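Local coordinates for probable N-acetyl-gamma-glutamyl-phosphate reductase, chloroplastic (Oryza sativa, PDB 2CVO), which probably catalyses the NADPH-dependent reduction of N-acetyl-glutamyl phosphate to N-acetyl-glutamate semialdehyde in arginine biosynthesis, at residues Arg260-Met270 with Gly324-Leu335; Glu291-Pro302 with Asn311-Glu319. All blocks are in the same frame, centred on the assembly; numbering follows the deposited sequence.

Contact 1: residues Arg260-Met270 with Gly324-Leu335; sequences RGMQSTMFVEM and GRAIIISVIDNL
Arg260 and Asp333 meet through complementary torsions: CG of Arg260 is wedged between its own backbone N and carbonyl carbon (chi1 57°), and a bend at chi3 turns the guanidinium toward Asp333, whose CG, opposite the main-chain N (chi1 176°), brings the carboxylate back to the arginine although its CB points away. NH1 of Arg260 reaches OD1 of Asp333 at 2.8 Å on the syn side, nearly straight and within the guanidinium plane, although the two flat groups stand almost perpendicular. CD1 of Leu335 covers the centre of one guanidinium face, and Glu38 gives NH1 a second carboxylate. OD2 of Asp333 caps Leu335 N, while Gly309 N also donates to OD1. Next to this pair, Gly261 N donates to Asn334 OD1 (2.8 Å), whose ND2 is held by Ser202 OG.

Strand 262-269 runs antiparallel to 325-332, pairing from Met262 with Ile332 to Glu269 with Arg325, the axes 4.7 Å apart. Met266 N to Ile328 O, at 2.9 Å and 174°, exemplifies the regular bonding. Phe267 lies alongside Ile327, CD2 touching CG1; the face they share with Gln263 packs against a second subunit, while Met262 on the other touches Cys170, the likely catalytic cysteine. At the far end Arg325 NH1 meets Phe267 O from above the carbonyl plane (2.9 Å), NH2 pairs loosely with Glu269 OE2 (3.3 Å), and Glu269 CG sits over the guanidinium. Ser191 OG bonds Glu269 OE1; Asn192 O accepts from Arg325 NH2.

These partners probably offset the cost of burying Arg260, Asp333 and Arg325; Glu269 is partly exposed.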
loop_
_atom_site.group_PDB
_atom_site.type_symbol
_atom_site.label_atom_id
_atom_site.label_comp_id
_atom_site.label_asym_id
_atom_site.label_seq_id
_atom_site.Cartn_x
_atom_site.Cartn_y
_atom_site.Cartn_z
ATOM N N ARG A 260 -5.325 -6.363 -6.885
ATOM C CA ARG A 260 -6.528 -6.869 -7.530
ATOM C C ARG A 260 -7.818 -6.261 -6.997
ATOM O O ARG A 260 -7.834 -5.600 -5.959
ATOM C CB ARG A 260 -6.583 -8.408 -7.481
ATOM C CG ARG A 260 -6.509 -9.059 -6.121
ATOM C CD ARG A 260 -6.752 -10.575 -6.248
ATOM N NE ARG A 260 -5.585 -11.339 -6.700
ATOM C CZ ARG A 260 -5.663 -12.471 -7.402
ATOM N NH1 ARG A 260 -6.848 -12.969 -7.738
ATOM N NH2 ARG A 260 -4.563 -13.112 -7.770
ATOM N N GLY A 261 -8.899 -6.472 -7.738
ATOM C CA GLY A 261 -10.183 -5.926 -7.352
ATOM C C GLY A 261 -10.624 -4.919 -8.401
ATOM O O GLY A 261 -9.796 -4.253 -9.026
ATOM N N MET A 262 -11.932 -4.811 -8.595
ATOM C CA MET A 262 -12.482 -3.894 -9.577
ATOM C C MET A 262 -13.886 -3.478 -9.157
ATOM O O MET A 262 -14.664 -4.291 -8.659
ATOM C CB MET A 262 -12.524 -4.569 -10.954
ATOM C CG MET A 262 -13.315 -3.810 -12.002
ATOM S SD MET A 262 -13.234 -4.629 -13.608
ATOM C CE MET A 262 -11.581 -4.160 -14.146
ATOM N N GLN A 263 -14.191 -2.201 -9.340
ATOM C CA GLN A 263 -15.496 -1.668 -9.001
ATOM C C GLN A 263 -16.010 -0.797 -10.136
ATOM O O GLN A 263 -15.288 0.053 -10.658
ATOM C CB GLN A 263 -15.438 -0.829 -7.718
ATOM C CG GLN A 263 -16.687 0.024 -7.514
ATOM C CD GLN A 263 -16.719 0.763 -6.186
ATOM O OE1 GLN A 263 -17.329 1.828 -6.077
ATOM N NE2 GLN A 263 -16.086 0.194 -5.168
ATOM N N SER A 264 -17.256 -1.027 -10.528
ATOM C CA SER A 264 -17.870 -0.231 -11.573
ATOM C C SER A 264 -19.082 0.459 -10.979
ATOM O O SER A 264 -19.945 -0.187 -10.385
ATOM C CB SER A 264 -18.299 -1.103 -12.758
ATOM O OG SER A 264 -17.188 -1.445 -13.568
ATOM N N THR A 265 -19.133 1.778 -11.115
ATOM C CA THR A 265 -20.263 2.530 -10.603
ATOM C C THR A 265 -21.021 3.067 -11.802
ATOM O O THR A 265 -20.474 3.811 -12.620
ATOM C CB THR A 265 -19.819 3.692 -9.703
ATOM O OG1 THR A 265 -18.984 3.188 -8.653
ATOM C CG2 THR A 265 -21.039 4.379 -9.085
ATOM N N MET A 266 -22.282 2.668 -11.901
ATOM C CA MET A 266 -23.134 3.076 -13.002
ATOM C C MET A 266 -24.215 4.039 -12.521
ATOM O O MET A 266 -25.007 3.716 -11.626
ATOM C CB MET A 266 -23.755 1.831 -13.642
ATOM C CG MET A 266 -22.720 0.908 -14.283
ATOM S SD MET A 266 -23.072 -0.856 -14.071
ATOM C CE MET A 266 -22.267 -1.137 -12.505
ATOM N N PHE A 267 -24.223 5.230 -13.111
ATOM C CA PHE A 267 -25.193 6.262 -12.773
ATOM C C PHE A 267 -26.213 6.281 -13.906
ATOM O O PHE A 267 -25.984 6.874 -14.962
ATOM C CB PHE A 267 -24.493 7.617 -12.642
ATOM C CG PHE A 267 -23.369 7.624 -11.630
ATOM C CD1 PHE A 267 -22.045 7.467 -12.035
ATOM C CD2 PHE A 267 -23.638 7.781 -10.272
ATOM C CE1 PHE A 267 -21.006 7.467 -11.101
ATOM C CE2 PHE A 267 -22.605 7.782 -9.329
ATOM C CZ PHE A 267 -21.291 7.625 -9.742
ATOM N N VAL A 268 -27.346 5.632 -13.671
ATOM C CA VAL A 268 -28.377 5.511 -14.690
ATOM C C VAL A 268 -29.681 6.238 -14.396
ATOM O O VAL A 268 -29.971 6.605 -13.254
ATOM C CB VAL A 268 -28.711 4.030 -14.927
ATOM C CG1 VAL A 268 -27.446 3.262 -15.291
ATOM C CG2 VAL A 268 -29.343 3.445 -13.677
ATOM N N GLU A 269 -30.461 6.438 -15.452
ATOM C CA GLU A 269 -31.754 7.088 -15.332
ATOM C C GLU A 269 -32.795 5.978 -15.401
ATOM O O GLU A 269 -32.740 5.115 -16.282
ATOM C CB GLU A 269 -31.966 8.080 -16.477
ATOM C CG GLU A 269 -30.797 9.018 -16.723
ATOM C CD GLU A 269 -31.149 10.161 -17.667
ATOM O OE1 GLU A 269 -31.954 9.943 -18.595
ATOM O OE2 GLU A 269 -30.608 11.273 -17.487
ATOM N N MET A 270 -33.734 5.990 -14.463
ATOM C CA MET A 270 -34.772 4.974 -14.433
ATOM C C MET A 270 -35.939 5.350 -15.341
ATOM O O MET A 270 -36.156 6.526 -15.638
ATOM C CB MET A 270 -35.269 4.783 -12.997
ATOM C CG MET A 270 -34.177 4.359 -12.015
ATOM S SD MET A 270 -34.816 4.103 -10.345
ATOM C CE MET A 270 -34.950 5.810 -9.771
ATOM N N GLY A 324 -35.437 10.440 -10.222
ATOM C CA GLY A 324 -35.463 9.628 -11.427
ATOM C C GLY A 324 -34.183 8.870 -11.735
ATOM O O GLY A 324 -34.137 8.104 -12.697
ATOM N N ARG A 325 -33.146 9.075 -10.929
ATOM C CA ARG A 325 -31.872 8.397 -11.154
ATOM C C ARG A 325 -31.531 7.370 -10.086
ATOM O O ARG A 325 -32.041 7.418 -8.965
ATOM C CB ARG A 325 -30.727 9.413 -11.252
ATOM C CG ARG A 325 -30.487 9.928 -12.656
ATOM C CD ARG A 325 -29.308 10.893 -12.714
ATOM N NE ARG A 325 -28.845 11.097 -14.086
ATOM C CZ ARG A 325 -28.138 10.210 -14.779
ATOM N NH1 ARG A 325 -27.795 9.049 -14.235
ATOM N NH2 ARG A 325 -27.776 10.480 -16.025
ATOM N N ALA A 326 -30.650 6.446 -10.448
ATOM C CA ALA A 326 -30.220 5.407 -9.532
ATOM C C ALA A 326 -28.715 5.218 -9.672
ATOM O O ALA A 326 -28.106 5.656 -10.652
ATOM C CB ALA A 326 -30.947 4.102 -9.841
ATOM N N ILE A 327 -28.122 4.571 -8.680
ATOM C CA ILE A 327 -26.696 4.306 -8.683
ATOM C C ILE A 327 -26.519 2.815 -8.438
ATOM O O ILE A 327 -27.015 2.278 -7.448
ATOM C CB ILE A 327 -25.974 5.092 -7.566
ATOM C CG1 ILE A 327 -26.192 6.597 -7.767
ATOM C CG2 ILE A 327 -24.485 4.763 -7.575
ATOM C CD1 ILE A 327 -25.542 7.459 -6.701
ATOM N N ILE A 328 -25.828 2.152 -9.358
ATOM C CA ILE A 328 -25.578 0.720 -9.259
ATOM C C ILE A 328 -24.088 0.483 -9.038
ATOM O O ILE A 328 -23.258 1.045 -9.751
ATOM C CB ILE A 328 -26.009 -0.007 -10.556
ATOM C CG1 ILE A 328 -27.510 0.185 -10.788
ATOM C CG2 ILE A 328 -25.663 -1.486 -10.473
ATOM C CD1 ILE A 328 -28.008 -0.442 -12.078
ATOM N N ILE A 329 -23.749 -0.331 -8.041
ATOM C CA ILE A 329 -22.347 -0.635 -7.775
ATOM C C ILE A 329 -22.097 -2.130 -7.929
ATOM O O ILE A 329 -22.793 -2.954 -7.338
ATOM C CB ILE A 329 -21.916 -0.201 -6.359
ATOM C CG1 ILE A 329 -22.049 1.317 -6.220
ATOM C CG2 ILE A 329 -20.462 -0.617 -6.111
ATOM C CD1 ILE A 329 -21.702 1.843 -4.832
ATOM N N SER A 330 -21.096 -2.468 -8.732
ATOM C CA SER A 330 -20.750 -3.857 -8.985
ATOM C C SER A 330 -19.243 -4.082 -8.821
ATOM O O SER A 330 -18.430 -3.352 -9.396
ATOM C CB SER A 330 -21.178 -4.236 -10.404
ATOM O OG SER A 330 -20.940 -5.604 -10.671
ATOM N N VAL A 331 -18.878 -5.096 -8.041
ATOM C CA VAL A 331 -17.472 -5.409 -7.817
ATOM C C VAL A 331 -17.151 -6.870 -8.102
ATOM O O VAL A 331 -17.995 -7.754 -7.923
ATOM C CB VAL A 331 -17.044 -5.091 -6.359
ATOM C CG1 VAL A 331 -17.352 -3.634 -6.032
ATOM C CG2 VAL A 331 -17.761 -6.015 -5.386
ATOM N N ILE A 332 -15.929 -7.099 -8.573
ATOM C CA ILE A 332 -15.419 -8.435 -8.860
ATOM C C ILE A 332 -13.900 -8.388 -8.724
ATOM O O ILE A 332 -13.298 -7.310 -8.603
ATOM C CB ILE A 332 -15.686 -8.895 -10.321
ATOM C CG1 ILE A 332 -15.108 -7.858 -11.293
ATOM C CG2 ILE A 332 -17.174 -9.148 -10.551
ATOM C CD1 ILE A 332 -15.093 -8.297 -12.747
ATOM N N ASP A 333 -13.284 -9.563 -8.723
ATOM C CA ASP A 333 -11.834 -9.635 -8.703
ATOM C C ASP A 333 -11.545 -9.640 -10.206
ATOM O O ASP A 333 -11.930 -10.571 -10.911
ATOM C CB ASP A 333 -11.364 -10.934 -8.043
ATOM C CG ASP A 333 -9.850 -11.096 -8.075
ATOM O OD1 ASP A 333 -9.309 -11.775 -7.177
ATOM O OD2 ASP A 333 -9.202 -10.559 -9.000
ATOM N N ASN A 334 -10.914 -8.576 -10.697
ATOM C CA ASN A 334 -10.606 -8.442 -12.120
ATOM C C ASN A 334 -9.884 -9.650 -12.712
ATOM O O ASN A 334 -10.002 -9.925 -13.910
ATOM C CB ASN A 334 -9.766 -7.186 -12.359
ATOM C CG ASN A 334 -8.451 -7.217 -11.604
ATOM O OD1 ASN A 334 -8.430 -7.335 -10.375
ATOM N ND2 ASN A 334 -7.343 -7.117 -12.336
ATOM N N LEU A 335 -9.147 -10.376 -11.874
ATOM C CA LEU A 335 -8.407 -11.548 -12.335
ATOM C C LEU A 335 -9.209 -12.853 -12.323
ATOM O O LEU A 335 -8.852 -13.806 -13.025
ATOM C CB LEU A 335 -7.138 -11.733 -11.495
ATOM C CG LEU A 335 -6.065 -10.642 -11.590
ATOM C CD1 LEU A 335 -4.866 -11.031 -10.739
ATOM C CD2 LEU A 335 -5.642 -10.458 -13.040
HETATM O O HOH W 1 -35.274 9.004 -15.204
#

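Contact 2: residues Glu291-Pro302 with Asn311-Glu319; sequences EFVKLLNGSSVP and NYCFMNVFE
Asn316 reaches into the loop Asn297-Pro302 with its whole side chain. Its CB lies 3.7 Å from Ser300 O and 4.1 Å from Pro302 CG; CG, roughly opposite the backbone N (chi1 -151°), comes within 3.6 Å of Ser300 O and turns the amide toward the loop. At the tip ND2 donates twice, to Ser300 O at 2.7 Å and to Gly298 O at 3.1 Å. Both acceptors lie close to the amide plane, but ND2 stands well above the carbonyl plane of Gly298. The other branch, OD1, accepts from Val317 N, so three bonds fix the amide's rotation. The two gripped carbonyls belong to a type II' turn, Asn297-Ser300, and Ser299 O meets the edge of the Phe318 ring.

Before the loop, Val293, Lys294 and Leu295 pair in parallel with Cys313, Phe314 and Met315, the strand directions 31° apart; Lys294 N bonds Cys313 O (3.0 Å) and Met315 N bonds Lys294 O. Leu296 CD2 then packs obliquely on the Phe314 ring. At the opposite end Asn311 ND2, also bonded to Gln345, sits over the centre of one Phe292 ring face, with Glu291 CG over the other.

This is a parallel edge-strand pairing in the mixed sheet of the semialdehyde dehydrogenase dimerisation domain, with helix 170-184 packed against Val293, Cys313 and Met315.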
loop_
_atom_site.group_PDB
_atom_site.type_symbol
_atom_site.label_atom_id
_atom_site.label_comp_id
_atom_site.label_asym_id
_atom_site.label_seq_id
_atom_site.Cartn_x
_atom_site.Cartn_y
_atom_site.Cartn_z
ATOM N N GLU A 291 -25.102 -18.642 -8.186
ATOM C CA GLU A 291 -24.071 -18.692 -7.165
ATOM C C GLU A 291 -23.018 -17.589 -7.233
ATOM O O GLU A 291 -22.626 -17.045 -6.200
ATOM C CB GLU A 291 -23.369 -20.052 -7.188
ATOM C CG GLU A 291 -22.250 -20.166 -6.158
ATOM C CD GLU A 291 -21.695 -21.571 -6.041
ATOM O OE1 GLU A 291 -20.791 -21.780 -5.204
ATOM O OE2 GLU A 291 -22.157 -22.464 -6.779
ATOM N N PHE A 292 -22.571 -17.243 -8.434
ATOM C CA PHE A 292 -21.524 -16.237 -8.568
ATOM C C PHE A 292 -21.926 -14.773 -8.779
ATOM O O PHE A 292 -21.069 -13.906 -8.956
ATOM C CB PHE A 292 -20.541 -16.696 -9.645
ATOM C CG PHE A 292 -19.830 -17.976 -9.288
ATOM C CD1 PHE A 292 -18.982 -18.027 -8.184
ATOM C CD2 PHE A 292 -20.034 -19.137 -10.027
ATOM C CE1 PHE A 292 -18.345 -19.220 -7.819
ATOM C CE2 PHE A 292 -19.403 -20.333 -9.672
ATOM C CZ PHE A 292 -18.559 -20.373 -8.568
ATOM N N VAL A 293 -23.222 -14.491 -8.753
ATOM C CA VAL A 293 -23.687 -13.116 -8.903
ATOM C C VAL A 293 -24.636 -12.863 -7.743
ATOM O O VAL A 293 -25.768 -13.336 -7.752
ATOM C CB VAL A 293 -24.431 -12.897 -10.239
ATOM C CG1 VAL A 293 -24.864 -11.445 -10.352
ATOM C CG2 VAL A 293 -23.529 -13.260 -11.406
ATOM N N LYS A 294 -24.174 -12.118 -6.746
ATOM C CA LYS A 294 -24.998 -11.856 -5.578
ATOM C C LYS A 294 -25.376 -10.405 -5.320
ATOM O O LYS A 294 -24.541 -9.497 -5.380
ATOM C CB LYS A 294 -24.321 -12.414 -4.328
ATOM C CG LYS A 294 -25.202 -12.320 -3.088
ATOM C CD LYS A 294 -24.522 -12.910 -1.864
ATOM C CE LYS A 294 -25.438 -12.867 -0.654
ATOM N NZ LYS A 294 -26.685 -13.653 -0.880
ATOM N N LEU A 295 -26.653 -10.207 -5.015
ATOM C CA LEU A 295 -27.182 -8.889 -4.702
ATOM C C LEU A 295 -27.094 -8.787 -3.181
ATOM O O LEU A 295 -27.714 -9.579 -2.472
ATOM C CB LEU A 295 -28.646 -8.786 -5.152
ATOM C CG LEU A 295 -29.328 -7.418 -5.093
ATOM C CD1 LEU A 295 -28.614 -6.449 -6.042
ATOM C CD2 LEU A 295 -30.802 -7.560 -5.488
ATOM N N LEU A 296 -26.317 -7.829 -2.680
ATOM C CA LEU A 296 -26.161 -7.672 -1.240
ATOM C C LEU A 296 -27.490 -7.269 -0.617
ATOM O O LEU A 296 -28.392 -6.810 -1.318
ATOM C CB LEU A 296 -25.081 -6.630 -0.926
ATOM C CG LEU A 296 -23.685 -6.901 -1.515
ATOM C CD1 LEU A 296 -22.685 -5.919 -0.920
ATOM C CD2 LEU A 296 -23.250 -8.332 -1.213
ATOM N N ASN A 297 -27.614 -7.455 0.693
ATOM C CA ASN A 297 -28.846 -7.119 1.403
ATOM C C ASN A 297 -28.928 -5.657 1.806
ATOM O O ASN A 297 -27.910 -5.001 2.042
ATOM C CB ASN A 297 -28.991 -7.980 2.663
ATOM C CG ASN A 297 -29.336 -9.426 2.350
ATOM O OD1 ASN A 297 -29.105 -10.319 3.168
ATOM N ND2 ASN A 297 -29.905 -9.665 1.170
ATOM N N GLY A 298 -30.160 -5.163 1.887
ATOM C CA GLY A 298 -30.404 -3.791 2.284
ATOM C C GLY A 298 -29.547 -2.771 1.572
ATOM O O GLY A 298 -29.446 -2.788 0.351
ATOM N N SER A 299 -28.931 -1.880 2.342
ATOM C CA SER A 299 -28.085 -0.836 1.781
ATOM C C SER A 299 -26.596 -1.155 1.911
ATOM O O SER A 299 -25.762 -0.252 1.882
ATOM C CB SER A 299 -28.383 0.502 2.461
ATOM O OG SER A 299 -28.110 0.432 3.851
ATOM N N SER A 300 -26.265 -2.437 2.056
ATOM C CA SER A 300 -24.867 -2.846 2.179
ATOM C C SER A 300 -24.093 -2.432 0.926
ATOM O O SER A 300 -24.537 -2.668 -0.194
ATOM C CB SER A 300 -24.757 -4.364 2.361
ATOM O OG SER A 300 -25.400 -4.786 3.552
ATOM N N VAL A 301 -22.935 -1.814 1.125
ATOM C CA VAL A 301 -22.107 -1.376 0.012
ATOM C C VAL A 301 -21.088 -2.457 -0.341
ATOM O O VAL A 301 -20.426 -3.010 0.536
ATOM C CB VAL A 301 -21.357 -0.073 0.361
ATOM C CG1 VAL A 301 -20.493 0.369 -0.818
ATOM C CG2 VAL A 301 -22.364 1.021 0.724
ATOM N N PRO A 302 -20.967 -2.791 -1.631
ATOM C CA PRO A 302 -20.002 -3.820 -2.036
ATOM C C PRO A 302 -18.569 -3.287 -1.978
ATOM O O PRO A 302 -18.294 -2.206 -2.493
ATOM C CB PRO A 302 -20.414 -4.139 -3.476
ATOM C CG PRO A 302 -21.868 -3.708 -3.544
ATOM C CD PRO A 302 -21.854 -2.438 -2.751
ATOM N N ASN A 311 -14.568 -15.972 -7.263
ATOM C CA ASN A 311 -15.182 -15.785 -8.571
ATOM C C ASN A 311 -16.540 -15.098 -8.412
ATOM O O ASN A 311 -17.418 -15.218 -9.270
ATOM C CB ASN A 311 -15.369 -17.135 -9.270
ATOM C CG ASN A 311 -15.766 -16.981 -10.726
ATOM O OD1 ASN A 311 -15.075 -16.310 -11.494
ATOM N ND2 ASN A 311 -16.884 -17.603 -11.117
ATOM N N TYR A 312 -16.709 -14.379 -7.310
ATOM C CA TYR A 312 -17.956 -13.671 -7.043
ATOM C C TYR A 312 -18.014 -12.268 -7.621
ATOM O O TYR A 312 -16.988 -11.630 -7.868
ATOM C CB TYR A 312 -18.192 -13.513 -5.542
ATOM C CG TYR A 312 -18.489 -14.777 -4.793
ATOM C CD1 TYR A 312 -19.510 -15.632 -5.200
ATOM C CD2 TYR A 312 -17.772 -15.099 -3.644
ATOM C CE1 TYR A 312 -19.811 -16.779 -4.480
ATOM C CE2 TYR A 312 -18.064 -16.239 -2.917
ATOM C CZ TYR A 312 -19.084 -17.075 -3.340
ATOM O OH TYR A 312 -19.360 -18.207 -2.617
ATOM N N CYS A 313 -19.243 -11.806 -7.817
ATOM C CA CYS A 313 -19.541 -10.454 -8.267
ATOM C C CYS A 313 -20.577 -10.011 -7.247
ATOM O O CYS A 313 -21.656 -10.604 -7.170
ATOM C CB CYS A 313 -20.190 -10.423 -9.651
ATOM S SG CYS A 313 -20.931 -8.789 -10.055
ATOM N N PHE A 314 -20.244 -9.012 -6.436
ATOM C CA PHE A 314 -21.193 -8.509 -5.446
ATOM C C PHE A 314 -21.748 -7.198 -5.993
ATOM O O PHE A 314 -21.005 -6.390 -6.547
ATOM C CB PHE A 314 -20.510 -8.244 -4.096
ATOM C CG PHE A 314 -20.143 -9.493 -3.318
ATOM C CD1 PHE A 314 -20.476 -10.763 -3.783
ATOM C CD2 PHE A 314 -19.451 -9.385 -2.112
ATOM C CE1 PHE A 314 -20.123 -11.910 -3.057
ATOM C CE2 PHE A 314 -19.092 -10.523 -1.376
ATOM C CZ PHE A 314 -19.426 -11.789 -1.851
ATOM N N MET A 315 -23.051 -6.983 -5.841
ATOM C CA MET A 315 -23.647 -5.755 -6.339
ATOM C C MET A 315 -24.821 -5.264 -5.508
ATOM O O MET A 315 -25.381 -5.989 -4.688
ATOM C CB MET A 315 -24.094 -5.931 -7.798
ATOM C CG MET A 315 -25.121 -7.031 -8.016
ATOM S SD MET A 315 -25.731 -7.133 -9.729
ATOM C CE MET A 315 -24.280 -7.526 -10.576
ATOM N N ASN A 316 -25.174 -4.005 -5.722
ATOM C CA ASN A 316 -26.299 -3.403 -5.038
ATOM C C ASN A 316 -26.681 -2.170 -5.835
ATOM O O ASN A 316 -25.887 -1.669 -6.640
ATOM C CB ASN A 316 -25.938 -3.008 -3.600
ATOM C CG ASN A 316 -27.147 -3.039 -2.673
ATOM O OD1 ASN A 316 -28.287 -3.045 -3.133
ATOM N ND2 ASN A 316 -26.904 -3.057 -1.365
ATOM N N VAL A 317 -27.903 -1.696 -5.625
ATOM C CA VAL A 317 -28.390 -0.521 -6.322
ATOM C C VAL A 317 -28.921 0.459 -5.293
ATOM O O VAL A 317 -29.579 0.067 -4.329
ATOM C CB VAL A 317 -29.499 -0.888 -7.340
ATOM C CG1 VAL A 317 -30.563 -1.720 -6.675
ATOM C CG2 VAL A 317 -30.106 0.381 -7.930
ATOM N N PHE A 318 -28.626 1.737 -5.496
ATOM C CA PHE A 318 -29.058 2.768 -4.563
ATOM C C PHE A 318 -29.791 3.917 -5.242
ATOM O O PHE A 318 -29.656 4.144 -6.445
ATOM C CB PHE A 318 -27.850 3.329 -3.807
ATOM C CG PHE A 318 -26.973 2.272 -3.195
ATOM C CD1 PHE A 318 -26.010 1.620 -3.963
ATOM C CD2 PHE A 318 -27.116 1.921 -1.854
ATOM C CE1 PHE A 318 -25.194 0.627 -3.399
ATOM C CE2 PHE A 318 -26.310 0.932 -1.281
ATOM C CZ PHE A 318 -25.346 0.285 -2.057
ATOM N N GLU A 319 -30.564 4.645 -4.445
ATOM C CA GLU A 319 -31.311 5.787 -4.938
ATOM C C GLU A 319 -30.322 6.932 -5.154
ATOM O O GLU A 319 -29.404 7.121 -4.361
ATOM C CB GLU A 319 -32.358 6.203 -3.906
ATOM C CG GLU A 319 -33.506 7.000 -4.478
ATOM C CD GLU A 319 -34.522 7.391 -3.423
ATOM O OE1 GLU A 319 -34.923 6.509 -2.633
ATOM O OE2 GLU A 319 -34.922 8.575 -3.390
HETATM O O HOH W 2 -21.093 -19.969 -3.119
#

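Overall arrangement
Past the parallel sheet of the nucleotide-binding domain, the chain forms helix 170-184, then strands 194-200 and 250-256 of the mixed sheet, before strand 262-269, helix 276-287 and the short strand 293-295. It loops round to run parallel to the latter as strand 313-319; contact 2 closes this short loop, its segments separated by eight residues, 303-310. The next strand, 325-332, closes contact 1 with 260-270, so that contact 2 falls wholly within the longer excursion; the two do not cross. Strands 313-319 and 325-332 are joined by a probable hydrogen bond from Ile329 N to Asn316 O (2.9 Å). Contact 1 therefore holds the middle of the mixed sheet, and contact 2 its edge within this chain.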